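Local atomic coordinates of putative sugar binding protein (Geobacillus stearothermophilus, PDB entry 6GT9), a protein that binds galactose, and probably glucose, and is probably the sugar-binding component of a three-component sensing system linked to galactan utilization. Residues Leu96-Ala99 against Glu100-Val104; Leu163-Ala166 against His167-Leu170; Arg173-Glu176 against Asp177-Gln181; Thr196-Gln199 against Ala200-Ala204. All coordinates share one frame; numbering follows the deposited sequence. Where two conformers were deposited one is given.

Contact 1 of 4, residues Leu96-Ala99 against Glu100-Val104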
ATOM      1  N   LEU A  96      10.048  -2.721   2.759  1.00 26.62           N
ATOM      2  CA  LEU A  96       9.598  -1.338   2.585  1.00 23.96           C
ATOM      3  C   LEU A  96      10.557  -0.528   1.719  1.00 27.39           C
ATOM      4  O   LEU A  96      10.121   0.282   0.888  1.00 25.66           O
ATOM      5  CB  LEU A  96       9.412  -0.681   3.948  1.00 23.72           C
ATOM      6  CG  LEU A  96       8.536   0.565   4.009  1.00 24.29           C
ATOM      7  CD1 LEU A  96       7.203   0.318   3.293  1.00 21.58           C
ATOM      8  CD2 LEU A  96       8.309   0.925   5.468  1.00 27.75           C
ATOM      9  N   THR A  97      11.863  -0.710   1.911  1.00 28.26           N
ATOM     10  CA  THR A  97      12.878  -0.113   1.052  1.00 28.02           C
ATOM     11  C   THR A  97      13.835  -1.201   0.605  1.00 34.21           C
ATOM     12  O   THR A  97      13.940  -2.254   1.231  1.00 31.11           O
ATOM     13  CB  THR A  97      13.678   0.985   1.753  1.00 30.24           C
ATOM     14  OG1 THR A  97      14.384   0.418   2.873  1.00 30.06           O
ATOM     15  CG2 THR A  97      12.763   2.099   2.225  1.00 32.40           C
ATOM     16  N   GLU A  98      14.548  -0.937  -0.485  1.00 30.55           N
ATOM     17  CA  GLU A  98      15.529  -1.909  -0.940  1.00 33.48           C
ATOM     18  C   GLU A  98      16.841  -1.768  -0.190  1.00 35.43           C
ATOM     19  O   GLU A  98      17.508  -2.775   0.086  1.00 35.92           O
ATOM     20  CB  GLU A  98      15.776  -1.767  -2.445  1.00 33.68           C
ATOM     21  CG  GLU A  98      16.623  -2.913  -2.984  1.00 42.61           C
ATOM     22  CD  GLU A  98      17.238  -2.636  -4.335  1.00 43.42           C
ATOM     23  OE1 GLU A  98      16.505  -2.736  -5.344  1.00 47.85           O
ATOM     24  OE2 GLU A  98      18.454  -2.341  -4.387  1.00 47.83           O
ATOM     25  N   ALA A  99      17.206  -0.532   0.164  1.00 31.44           N
ATOM     26  CA  ALA A  99      18.518  -0.270   0.747  1.00 32.16           C
ATOM     27  C   ALA A  99      18.618  -0.782   2.179  1.00 32.97           C
ATOM     28  O   ALA A  99      19.661  -1.304   2.589  1.00 32.50           O
ATOM     29  CB  ALA A  99      18.815   1.234   0.697  1.00 35.09           C
ATOM     30  N   GLU A 100      17.580  -0.604   2.945  1.00 27.72           N
ATOM     31  CA  GLU A 100      17.623  -1.042   4.293  1.00 32.21           C
ATOM     32  C   GLU A 100      17.044  -2.415   4.587  1.00 34.70           C
ATOM     33  O   GLU A 100      17.549  -3.089   5.460  1.00 30.63           O
ATOM     34  CB  GLU A 100      16.930  -0.031   5.196  1.00 31.24           C
ATOM     35  CG  GLU A 100      17.662   1.290   5.292  1.00 31.95           C
ATOM     36  CD  GLU A 100      16.989   2.390   4.526  1.00 36.23           C
ATOM     37  OE1 GLU A 100      16.328   2.136   3.533  1.00 30.81           O
ATOM     38  OE2 GLU A 100      17.118   3.521   4.957  1.00 42.24           O
ATOM     39  N   PHE A 101      16.018  -2.823   3.837  1.00 27.33           N
ATOM     40  CA  PHE A 101      15.298  -4.053   4.156  1.00 28.66           C
ATOM     41  C   PHE A 101      15.898  -5.307   3.536  1.00 27.49           C
ATOM     42  O   PHE A 101      15.734  -6.390   4.110  1.00 26.73           O
ATOM     43  CB  PHE A 101      13.826  -3.934   3.751  1.00 24.65           C
ATOM     44  CG  PHE A 101      12.987  -3.216   4.767  1.00 26.55           C
ATOM     45  CD1 PHE A 101      13.112  -1.849   4.933  1.00 22.15           C
ATOM     46  CD2 PHE A 101      12.095  -3.913   5.575  1.00 24.47           C
ATOM     47  CE1 PHE A 101      12.352  -1.176   5.895  1.00 27.16           C
ATOM     48  CE2 PHE A 101      11.336  -3.252   6.534  1.00 23.21           C
ATOM     49  CZ  PHE A 101      11.471  -1.880   6.696  1.00 23.68           C
ATOM     50  N   VAL A 102      16.585  -5.215   2.394  1.00 30.74           N
ATOM     51  CA  VAL A 102      17.188  -6.415   1.798  1.00 27.05           C
ATOM     52  C   VAL A 102      18.237  -7.043   2.722  1.00 32.00           C
ATOM     53  O   VAL A 102      18.119  -8.234   3.033  1.00 29.50           O
ATOM     54  CB  VAL A 102      17.731  -6.113   0.400  1.00 29.81           C
ATOM     55  CG1 VAL A 102      18.618  -7.264  -0.066  1.00 31.34           C
ATOM     56  CG2 VAL A 102      16.599  -5.881  -0.596  1.00 29.83           C
ATOM     57  N   PRO A 103      19.260  -6.315   3.183  1.00 31.71           N
ATOM     58  CA  PRO A 103      20.213  -6.949   4.110  1.00 32.34           C
ATOM     59  C   PRO A 103      19.578  -7.495   5.380  1.00 32.86           C
ATOM     60  O   PRO A 103      20.038  -8.524   5.887  1.00 30.85           O
ATOM     61  CB  PRO A 103      21.215  -5.823   4.412  1.00 32.04           C
ATOM     62  CG  PRO A 103      20.536  -4.565   3.994  1.00 39.81           C
ATOM     63  CD  PRO A 103      19.678  -4.945   2.839  1.00 36.65           C
ATOM     64  N   VAL A 104      18.534  -6.853   5.911  1.00 30.85           N
ATOM     65  CA  VAL A 104      17.920  -7.348   7.142  1.00 30.49           C
ATOM     66  C   VAL A 104      17.078  -8.590   6.865  1.00 28.67           C
ATOM     67  O   VAL A 104      17.092  -9.548   7.645  1.00 25.25           O
ATOM     68  CB  VAL A 104      17.090  -6.244   7.818  1.00 31.79           C
ATOM     69  CG1 VAL A 104      16.374  -6.789   9.049  1.00 24.55           C
ATOM     70  CG2 VAL A 104      17.979  -5.077   8.203  1.00 31.97           C
TER
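The first turn of helix 98-110 carries this local contact, in the beta-alpha-beta unit of strand 90-93, helix 98-110 and strand 115-118, and T97, L96 and E98 meet E100, F101 and V102 there. The fold is that of a periplasmic sugar-binding protein. L96 also lies next to H167 and E38 of the galactose site, so this helix start borders the pocket. The T97 hydroxyl reaches forward to the carboxylate three residues on. T97 OG1 donates to E100 OE1 at 2.7 Å. The oxygen is met on its anti side, and the donor sits 32° out of the carboxylate plane. T97 OG1 lies between its own backbone N and carbonyl carbon (chi1 62°), which turns it toward the helix. The E100 chain bends at chi2 and brings OE1 back to it.

The same hydroxyl lies at the edge of the F101 ring, with T97 OG1 3.3 Å from F101 CD1. Over one face of that ring comes the L96 side chain. L96 CB stands 3.8 Å from the centroid of the F101 ring, a CH-pi contact. H76 of helix 73-85 meets F101 edge-to-face, and L77 and L80 also pack on it.

The backbone bonds of this turn are long. F101 N to T97 O, at 3.4 Å, is weak, and V102 N to E98 O, at 3.5 Å, is weak too. P103 has no N-H to give, and the helix is kinked there. The E98 and V102 chains run alongside each other. E98 CG and V102 CG2 touch at 3.8 Å, and V102 CG2 also lies 3.3 Å from E98 O.

Contact 2 of 4, residues Leu163-Ala166 against His167-Leu170. With GAL (beta-D-galactopyranose), chain E.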
ATOM      1  N   LEU A 163       8.565   9.157  -0.449  1.00 25.37           N
ATOM      2  CA  LEU A 163       9.431   9.071  -1.620  1.00 28.48           C
ATOM      3  C   LEU A 163      10.419   7.919  -1.548  1.00 32.55           C
ATOM      4  O   LEU A 163      11.081   7.632  -2.552  1.00 35.76           O
ATOM      5  CB  LEU A 163      10.208  10.374  -1.799  1.00 32.74           C
ATOM      6  CG  LEU A 163       9.328  11.588  -2.056  1.00 30.40           C
ATOM      7  CD1 LEU A 163      10.153  12.868  -2.027  1.00 40.68           C
ATOM      8  CD2 LEU A 163       8.600  11.431  -3.378  1.00 30.69           C
ATOM      9  N   THR A 164      10.531   7.259  -0.399  1.00 30.17           N
ATOM     10  CA  THR A 164      11.490   6.181  -0.186  0.98 32.33           C
ATOM     11  C   THR A 164      10.862   4.794  -0.215  1.00 28.47           C
ATOM     12  O   THR A 164      11.537   3.829  -0.579  1.00 34.23           O
ATOM     13  CB  THR A 164      12.206   6.377   1.157  0.98 32.63           C
ATOM     14  OG1 THR A 164      11.253   6.320   2.231  0.98 34.75           O
ATOM     15  CG2 THR A 164      12.896   7.722   1.198  0.98 31.07           C
ATOM     16  N   ALA A 165       9.592   4.665   0.172  1.00 27.38           N
ATOM     17  CA  ALA A 165       8.955   3.350   0.204  1.00 24.49           C
ATOM     18  C   ALA A 165       8.793   2.779  -1.198  1.00 26.47           C
ATOM     19  O   ALA A 165       8.333   3.455  -2.126  1.00 20.71           O
ATOM     20  CB  ALA A 165       7.591   3.418   0.883  1.00 27.96           C
ATOM     21  N   ALA A 166       9.133   1.497  -1.326  1.00 23.70           N
ATOM     22  CA  ALA A 166       9.241   0.866  -2.630  1.00 22.93           C
ATOM     23  C   ALA A 166       7.897   0.801  -3.346  1.00 19.45           C
ATOM     24  O   ALA A 166       7.836   1.020  -4.558  1.00 24.48           O
ATOM     25  CB  ALA A 166       9.849  -0.533  -2.471  1.00 22.59           C
ATOM     26  N   HIS A 167       6.807   0.490  -2.632  1.00 20.01           N
ATOM     27  CA  HIS A 167       5.515   0.381  -3.315  1.00 21.66           C
ATOM     28  C   HIS A 167       5.017   1.743  -3.777  1.00 22.50           C
ATOM     29  O   HIS A 167       4.391   1.855  -4.838  1.00 20.80           O
ATOM     30  CB  HIS A 167       4.464  -0.304  -2.431  1.00 18.64           C
ATOM     31  CG  HIS A 167       4.187   0.370  -1.118  1.00 18.80           C
ATOM     32  ND1 HIS A 167       5.138   1.071  -0.406  1.00 20.48           N
ATOM     33  CD2 HIS A 167       3.078   0.354  -0.339  1.00 18.46           C
ATOM     34  CE1 HIS A 167       4.617   1.489   0.737  1.00 20.81           C
ATOM     35  NE2 HIS A 167       3.369   1.064   0.804  1.00 17.59           N
ATOM     36  N   GLN A 168       5.303   2.783  -2.998  1.00 19.88           N
ATOM     37  CA  GLN A 168       4.965   4.143  -3.408  1.00 19.45           C
ATOM     38  C   GLN A 168       5.760   4.553  -4.635  1.00 23.01           C
ATOM     39  O   GLN A 168       5.204   5.120  -5.584  1.00 22.85           O
ATOM     40  CB  GLN A 168       5.216   5.109  -2.247  1.00 19.71           C
ATOM     41  CG  GLN A 168       4.382   4.783  -1.021  1.00 22.26           C
ATOM     42  CD  GLN A 168       2.898   4.801  -1.332  1.00 23.54           C
ATOM     43  OE1 GLN A 168       2.301   5.866  -1.474  1.00 19.96           O
ATOM     44  NE2 GLN A 168       2.299   3.616  -1.466  1.00 21.51           N
ATOM     45  N   GLN A 169       7.067   4.278  -4.633  1.00 21.21           N
ATOM     46  CA  GLN A 169       7.884   4.602  -5.802  1.00 22.68           C
ATOM     47  C   GLN A 169       7.355   3.906  -7.044  1.00 25.04           C
ATOM     48  O   GLN A 169       7.272   4.514  -8.124  1.00 22.71           O
ATOM     49  CB  GLN A 169       9.340   4.210  -5.551  1.00 28.53           C
ATOM     50  CG  GLN A 169      10.103   5.131  -4.605  1.00 25.57           C
ATOM     51  CD  GLN A 169      11.450   4.542  -4.202  1.00 31.13           C
ATOM     52  OE1 GLN A 169      11.800   3.433  -4.603  1.00 35.06           O
ATOM     53  NE2 GLN A 169      12.202   5.278  -3.399  1.00 33.58           N
ATOM     54  N   LEU A 170       6.971   2.636  -6.911  1.00 21.77           N
ATOM     55  CA  LEU A 170       6.527   1.888  -8.081  1.00 23.96           C
ATOM     56  C   LEU A 170       5.187   2.402  -8.606  1.00 21.48           C
ATOM     57  O   LEU A 170       4.979   2.454  -9.824  1.00 21.80           O
ATOM     58  CB  LEU A 170       6.459   0.392  -7.753  1.00 18.82           C
ATOM     59  CG  LEU A 170       7.794  -0.349  -7.612  1.00 26.23           C
ATOM     60  CD1 LEU A 170       7.556  -1.779  -7.113  1.00 25.79           C
ATOM     61  CD2 LEU A 170       8.540  -0.396  -8.936  1.00 25.40           C
TER
HETATM   62  C1  GAL E 401      -1.925   1.387   0.960  1.00 16.19           C
HETATM   63  C2  GAL E 401      -0.619   0.620   1.017  1.00 17.95           C
HETATM   64  C3  GAL E 401      -0.229   0.274   2.465  1.00 17.31           C
HETATM   65  C4  GAL E 401      -0.170   1.538   3.306  1.00 16.41           C
HETATM   66  C5  GAL E 401      -1.456   2.333   3.164  1.00 20.18           C
HETATM   67  C6  GAL E 401      -1.379   3.704   3.842  1.00 19.10           C
HETATM   68  O1  GAL E 401      -2.232   1.709  -0.382  1.00 20.53           O
HETATM   69  O2  GAL E 401      -0.715  -0.609   0.282  1.00 16.36           O
HETATM   70  O3  GAL E 401       1.056  -0.268   2.491  1.00 18.48           O
HETATM   71  O4  GAL E 401       0.938   2.350   2.904  1.00 18.15           O
HETATM   72  O5  GAL E 401      -1.822   2.591   1.749  1.00 19.67           O
HETATM   73  O6  GAL E 401      -2.668   4.250   4.021  1.00 20.40           O
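The chain runs from a loop at L163-A166 into helix 166-179, with A165 at the N-cap position, and the first turn closes with Q169 N bonded to A165 O at 2.9 Å. L170 N follows to A166 O. This helix start borders the galactose pocket of the periplasmic-binding-protein fold.

Q169 folds back along the turn to hold the loop. Its NE2 donates to L163 O at 2.7 Å, in an almost straight bond of 171°. The acceptor lies in the plane of the Q169 amide. The extended chain beyond CG (chi2 169°) carries the amide out to that carbonyl.

On the pocket side, A165 CB touches the edge of the H167 ring, 3.5 Å from H167 CE1. Q168 NE2 lies 3.5 Å above the centre of one face of that ring. Q168 OE1 is held by T220 and by G161 N. H167 also packs against D119 and E38, which bind the sugar as well. A leucine in place of H167 would probably leave galactose O3 without this N-H donor and take away the ring that Q168 NE2 lies against.

The imidazole offers one N-H to two neighbouring hydroxyls. H167 NE2 lies 3.2 Å from galactose O3 in a hydrogen bond, and its bond to galactose O4, at 3.5 Å, is weak.

Contact 3 of 4, residues Arg173-Glu176 against Asp177-Gln181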
ATOM      1  N   ARG A 173       5.919   5.606 -10.408  1.00 21.11           N
ATOM      2  CA  ARG A 173       6.668   5.384 -11.639  1.00 27.03           C
ATOM      3  C   ARG A 173       5.799   4.743 -12.717  1.00 29.04           C
ATOM      4  O   ARG A 173       5.910   5.096 -13.898  1.00 27.53           O
ATOM      5  CB  ARG A 173       7.904   4.533 -11.344  1.00 30.53           C
ATOM      6  CG  ARG A 173       8.804   4.316 -12.550  1.00 37.07           C
ATOM      7  CD  ARG A 173       9.312   5.653 -13.075  1.00 44.82           C
ATOM      8  NE  ARG A 173       9.769   5.550 -14.457  1.00 52.07           N
ATOM      9  CZ  ARG A 173      10.979   5.127 -14.814  1.00 57.21           C
ATOM     10  NH1 ARG A 173      11.857   4.758 -13.887  1.00 57.76           N
ATOM     11  NH2 ARG A 173      11.304   5.060 -16.100  1.00 57.92           N
ATOM     12  N   GLY A 174       4.919   3.812 -12.333  1.00 22.26           N
ATOM     13  CA  GLY A 174       4.008   3.231 -13.307  1.00 24.21           C
ATOM     14  C   GLY A 174       3.007   4.240 -13.846  1.00 24.98           C
ATOM     15  O   GLY A 174       2.670   4.232 -15.037  1.00 23.52           O
ATOM     16  N   PHE A 175       2.505   5.115 -12.972  1.00 22.04           N
ATOM     17  CA  PHE A 175       1.628   6.198 -13.413  1.00 24.80           C
ATOM     18  C   PHE A 175       2.319   7.066 -14.452  1.00 24.22           C
ATOM     19  O   PHE A 175       1.760   7.353 -15.517  1.00 28.52           O
ATOM     20  CB  PHE A 175       1.215   7.033 -12.196  1.00 21.34           C
ATOM     21  CG  PHE A 175       0.388   8.255 -12.527  1.00 22.09           C
ATOM     22  CD1 PHE A 175       0.997   9.474 -12.799  1.00 25.77           C
ATOM     23  CD2 PHE A 175      -0.999   8.192 -12.519  1.00 20.94           C
ATOM     24  CE1 PHE A 175       0.242  10.607 -13.077  1.00 22.73           C
ATOM     25  CE2 PHE A 175      -1.770   9.322 -12.813  1.00 21.80           C
ATOM     26  CZ  PHE A 175      -1.144  10.531 -13.085  1.00 21.54           C
ATOM     27  N   GLU A 176       3.547   7.493 -14.147  1.00 26.11           N
ATOM     28  CA  GLU A 176       4.294   8.371 -15.035  1.00 27.34           C
ATOM     29  C   GLU A 176       4.547   7.716 -16.390  1.00 29.81           C
ATOM     30  O   GLU A 176       4.413   8.365 -17.439  1.00 27.72           O
ATOM     31  CB  GLU A 176       5.603   8.769 -14.354  1.00 26.38           C
ATOM     32  CG  GLU A 176       5.399   9.714 -13.167  1.00 27.17           C
ATOM     33  CD  GLU A 176       6.651   9.894 -12.324  1.00 32.42           C
ATOM     34  OE1 GLU A 176       7.588   9.078 -12.453  1.00 35.37           O
ATOM     35  OE2 GLU A 176       6.696  10.857 -11.522  1.00 36.82           O
ATOM     36  N   ASP A 177       4.901   6.430 -16.395  1.00 24.68           N
ATOM     37  CA  ASP A 177       5.094   5.736 -17.667  1.00 29.68           C
ATOM     38  C   ASP A 177       3.800   5.685 -18.467  1.00 26.43           C
ATOM     39  O   ASP A 177       3.815   5.798 -19.702  1.00 26.62           O
ATOM     40  CB  ASP A 177       5.624   4.321 -17.426  1.00 26.94           C
ATOM     41  CG  ASP A 177       7.052   4.307 -16.897  1.00 30.96           C
ATOM     42  OD1 ASP A 177       7.756   5.330 -17.027  1.00 32.53           O
ATOM     43  OD2 ASP A 177       7.477   3.258 -16.367  1.00 30.89           O
ATOM     44  N   ALA A 178       2.666   5.510 -17.783  1.00 26.45           N
ATOM     45  CA  ALA A 178       1.399   5.338 -18.491  1.00 27.80           C
ATOM     46  C   ALA A 178       0.928   6.636 -19.147  1.00 29.44           C
ATOM     47  O   ALA A 178       0.341   6.600 -20.233  1.00 32.89           O
ATOM     48  CB  ALA A 178       0.328   4.804 -17.542  1.00 25.45           C
ATOM     49  N   VAL A 179       1.150   7.788 -18.504  1.00 31.46           N
ATOM     50  CA  VAL A 179       0.717   9.071 -19.059  1.00 28.00           C
ATOM     51  C   VAL A 179       1.796   9.745 -19.894  1.00 32.20           C
ATOM     52  O   VAL A 179       1.573  10.862 -20.390  1.00 33.25           O
ATOM     53  CB  VAL A 179       0.252  10.037 -17.948  1.00 27.77           C
ATOM     54  CG1 VAL A 179      -0.860   9.405 -17.114  1.00 30.60           C
ATOM     55  CG2 VAL A 179       1.431  10.471 -17.066  1.00 23.33           C
ATOM     56  N   ARG A 180       2.949   9.095 -20.087  1.00 31.69           N
ATOM     57  CA  ARG A 180       4.069   9.764 -20.746  0.51 34.20           C
ATOM     58  C   ARG A 180       3.791  10.034 -22.218  1.00 32.88           C
ATOM     59  O   ARG A 180       4.310  11.009 -22.770  1.00 31.06           O
ATOM     60  CB  ARG A 180       5.352   8.942 -20.596  0.51 34.99           C
ATOM     61  CG  ARG A 180       6.587   9.600 -21.209  0.51 35.26           C
ATOM     62  CD  ARG A 180       7.891   9.008 -20.682  0.51 40.49           C
ATOM     63  NE  ARG A 180       8.068   9.201 -19.241  0.51 40.23           N
ATOM     64  CZ  ARG A 180       8.188   8.203 -18.370  0.51 37.04           C
ATOM     65  NH1 ARG A 180       8.156   6.952 -18.799  0.51 38.41           N
ATOM     66  NH2 ARG A 180       8.348   8.449 -17.077  0.51 34.68           N
ATOM     67  N   GLN A 181       2.986   9.202 -22.866  1.00 33.17           N
ATOM     68  CA  GLN A 181       2.641   9.443 -24.261  1.00 39.21           C
ATOM     69  C   GLN A 181       1.477  10.420 -24.422  1.00 34.99           C
ATOM     70  O   GLN A 181       1.009  10.607 -25.547  1.00 36.43           O
ATOM     71  CB  GLN A 181       2.320   8.117 -24.966  1.00 38.07           C
ATOM     72  CG  GLN A 181       0.953   7.527 -24.642  1.00 41.84           C
ATOM     73  CD  GLN A 181       0.851   6.976 -23.224  1.00 44.24           C
ATOM     74  OE1 GLN A 181       1.868   6.709 -22.562  1.00 44.97           O
ATOM     75  NE2 GLN A 181      -0.385   6.808 -22.747  1.00 39.82           N
TER
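The guanidinium of R173 takes the D177 carboxylate at its edge, the R180 guanidinium has E176 O over one face, and the F175 ring has V179 CG1 over one face. E176 O sits 3.9 Å above the R180 guanidinium plane, over its centre. V179 CG1 stands 4.2 Å above the F175 ring, toward the rim.

R173, D177 and R180 form a salt-bridge network near the C-terminal part of helix 166-179. R173 NE donates to D177 OD1 at 3.3 Å. The oxygen is met on its syn side, and the guanidinium and carboxylate planes are 77° apart, so the two groups do not make a flat paired bridge. CG of R173 is anti to the backbone N (chi1 -176°), and the chain then bends at chi2 to bring NE back over the next turn. R180, given in one of two conformers, also reaches D177 OD1, but its NH1 contact is too short to be trusted in detail. A leucine in place of D177 would probably leave R173 NE without its charged partner and the Y136 hydroxyl without its bond to OD2.

One turn of helix backbone links the same pair, with D177 N bonded to R173 O at 3.0 Å.

The contact belongs to the beta-alpha-beta unit of strand 154-160, helix 166-179 and strand 185-192. D177 OD2 is bonded to Y136 of helix 135-149, where F140 touches A178. F175 touches L146 of that helix, stacks with Y218 and packs on I187, while V179 meets I185 of strand 185-192.

Contact 4 of 4, residues Thr196-Gln199 against Ala200-Ala204. With SO4 (sulfate ion), chain F.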
ATOM      1  N   THR A 196      -0.943   9.784   6.441  1.00 22.96           N
ATOM      2  CA  THR A 196      -1.999  10.266   7.316  1.00 24.31           C
ATOM      3  C   THR A 196      -2.972  11.112   6.510  1.00 22.44           C
ATOM      4  O   THR A 196      -2.599  11.714   5.503  1.00 22.20           O
ATOM      5  CB  THR A 196      -1.455  11.088   8.498  1.00 27.64           C
ATOM      6  OG1 THR A 196      -1.056  12.386   8.055  1.00 23.37           O
ATOM      7  CG2 THR A 196      -0.251  10.371   9.152  1.00 24.47           C
ATOM      8  N   ARG A 197      -4.232  11.139   6.956  1.00 24.34           N
ATOM      9  CA  ARG A 197      -5.217  12.001   6.302  1.00 25.95           C
ATOM     10  C   ARG A 197      -4.809  13.460   6.408  1.00 26.11           C
ATOM     11  O   ARG A 197      -5.009  14.243   5.469  1.00 23.68           O
ATOM     12  CB  ARG A 197      -6.599  11.820   6.928  1.00 25.57           C
ATOM     13  CG  ARG A 197      -7.250  10.499   6.683  1.00 27.62           C
ATOM     14  CD  ARG A 197      -8.562  10.454   7.423  1.00 29.10           C
ATOM     15  NE  ARG A 197      -9.083   9.096   7.517  1.00 31.14           N
ATOM     16  CZ  ARG A 197      -8.596   8.162   8.338  1.00 30.21           C
ATOM     17  NH1 ARG A 197      -7.561   8.427   9.127  1.00 25.32           N
ATOM     18  NH2 ARG A 197      -9.144   6.957   8.362  1.00 27.85           N
ATOM     19  N   VAL A 198      -4.225  13.841   7.544  1.00 28.68           N
ATOM     20  CA  VAL A 198      -4.030  15.260   7.820  1.00 25.33           C
ATOM     21  C   VAL A 198      -2.887  15.827   6.992  1.00 27.72           C
ATOM     22  O   VAL A 198      -2.976  16.955   6.488  1.00 24.21           O
ATOM     23  CB  VAL A 198      -3.828  15.493   9.327  1.00 31.68           C
ATOM     24  CG1 VAL A 198      -3.271  16.886   9.585  1.00 27.44           C
ATOM     25  CG2 VAL A 198      -5.163  15.335  10.033  1.00 35.78           C
ATOM     26  N   GLN A 199      -1.812  15.062   6.802  1.00 25.58           N
ATOM     27  CA  GLN A 199      -0.749  15.583   5.953  1.00 26.83           C
ATOM     28  C   GLN A 199      -1.146  15.551   4.480  1.00 24.57           C
ATOM     29  O   GLN A 199      -0.750  16.441   3.718  1.00 25.44           O
ATOM     30  CB  GLN A 199       0.550  14.823   6.182  1.00 26.15           C
ATOM     31  CG  GLN A 199       1.452  15.454   7.226  1.00 37.95           C
ATOM     32  CD  GLN A 199       2.842  14.855   7.224  1.00 33.52           C
ATOM     33  OE1 GLN A 199       3.599  15.012   6.258  1.00 44.04           O
ATOM     34  NE2 GLN A 199       3.182  14.155   8.294  1.00 36.25           N
ATOM     35  N   ALA A 200      -1.931  14.557   4.062  1.00 21.49           N
ATOM     36  CA  ALA A 200      -2.435  14.565   2.689  1.00 23.99           C
ATOM     37  C   ALA A 200      -3.232  15.836   2.416  1.00 23.93           C
ATOM     38  O   ALA A 200      -3.019  16.511   1.401  1.00 22.43           O
ATOM     39  CB  ALA A 200      -3.281  13.316   2.422  1.00 22.02           C
ATOM     40  N   ALA A 201      -4.136  16.193   3.337  1.00 21.40           N
ATOM     41  CA  ALA A 201      -4.915  17.422   3.197  1.00 28.06           C
ATOM     42  C   ALA A 201      -4.030  18.665   3.225  1.00 28.74           C
ATOM     43  O   ALA A 201      -4.208  19.582   2.408  1.00 26.64           O
ATOM     44  CB  ALA A 201      -5.974  17.506   4.298  1.00 25.78           C
ATOM     45  N   GLU A 202      -3.082  18.727   4.168  1.00 24.66           N
ATOM     46  CA  GLU A 202      -2.180  19.874   4.234  1.00 30.83           C
ATOM     47  C   GLU A 202      -1.421  20.040   2.925  1.00 31.99           C
ATOM     48  O   GLU A 202      -1.328  21.149   2.380  1.00 30.40           O
ATOM     49  CB  GLU A 202      -1.203  19.726   5.408  1.00 24.78           C
ATOM     50  CG  GLU A 202      -1.867  19.890   6.773  1.00 32.90           C
ATOM     51  CD  GLU A 202      -0.954  19.537   7.956  1.00 38.95           C
ATOM     52  OE1 GLU A 202      -1.319  19.887   9.102  1.00 35.63           O
ATOM     53  OE2 GLU A 202       0.116  18.915   7.750  1.00 30.01           O
ATOM     54  N   LYS A 203      -0.885  18.939   2.396  1.00 28.50           N
ATOM     55  CA  LYS A 203      -0.145  19.009   1.141  1.00 28.35           C
ATOM     56  C   LYS A 203      -1.045  19.438  -0.014  1.00 28.14           C
ATOM     57  O   LYS A 203      -0.633  20.236  -0.861  1.00 25.71           O
ATOM     58  CB  LYS A 203       0.513  17.661   0.847  1.00 33.11           C
ATOM     59  CG  LYS A 203       1.631  17.300   1.826  1.00 28.89           C
ATOM     60  CD  LYS A 203       2.690  18.402   1.859  1.00 34.42           C
ATOM     61  CE  LYS A 203       3.939  17.955   2.596  1.00 36.40           C
ATOM     62  NZ  LYS A 203       3.574  17.390   3.904  1.00 38.33           N
ATOM     63  N   ALA A 204      -2.277  18.923  -0.065  1.00 25.03           N
ATOM     64  CA  ALA A 204      -3.191  19.317  -1.134  1.00 23.23           C
ATOM     65  C   ALA A 204      -3.425  20.817  -1.120  1.00 25.63           C
ATOM     66  O   ALA A 204      -3.416  21.462  -2.174  1.00 25.14           O
ATOM     67  CB  ALA A 204      -4.525  18.590  -0.996  1.00 22.96           C
TER
HETATM   68  S   SO4 F 402      -4.990  10.863  10.310  1.00 35.62           S
HETATM   69  O1  SO4 F 402      -4.388  10.437  11.582  1.00 36.68           O
HETATM   70  O2  SO4 F 402      -4.802   9.818   9.288  1.00 32.53           O
HETATM   71  O3  SO4 F 402      -4.356  12.104   9.868  1.00 30.88           O
HETATM   72  O4  SO4 F 402      -6.429  11.063  10.446  1.00 33.90           O
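Helix 197-210 begins here in an unbroken run of backbone bonds, among them A201 N to R197 O at 3.0 Å and E202 N to V198 O at 2.9 Å. T196 is its N-cap in this periplasmic-binding-protein fold. Its OG1 sits between the backbone N and the carbonyl carbon (chi1 75°), where T196 OG1 accepts from Q199 N at 3.1 Å, the capping bond.

V198 and E202 meet one turn apart. V198 CG1 comes within 3.6 Å of E202 OE1, and the extended acid chain passes close to V198 O on its way out. The same carboxylate brushes the Q199 chain, where Q199 CG lies 3.7 Å from E202 OE2. K203 extends next to Q199 in the same direction. The Q199 amide oxygen is bonded to H194, and K203 NZ has a weak bond to E192 O. A200 and A201 pack on helix 224-235, at D224 and V231.

A sulfate, probably from the crystallisation liquor, sits at the helix N-terminus, where backbone N-H groups point outward. R197 also reaches it with the edge of its guanidinium, while its other nitrogens form salt bridges to D43 and E251. R197 NH1 bonds to sulfate O4, and more weakly to sulfate O2. V198 N donates to sulfate O3 at 2.9 Å, and R197 N to sulfate O2 at 2.7 Å.

Overall arrangement
All four contacts are local turns at or along helices of one periplasmic-binding-protein chain, contact 1 beside one sheet and contact 3 beside the other. Contacts 1, 2 and 4 lie at helix starts, and contacts 2 and 3 share helix 166-179. Contact 4 is a surface contact, whereas the others are partly buried. Contacts 1 and 2 touch: L96 O and A166 N are 2.7 Å apart, a probable hydrogen bond, and L96 CD1 packs on H167 CE1. The chemistry follows place: an aromatic ring and a hydroxyl-carboxylate bond in contact 1, a glutamine grip and a histidine-to-sugar bond in contact 2, a salt-bridge network in contact 3, and a capped end with bound sulfate in contact 4.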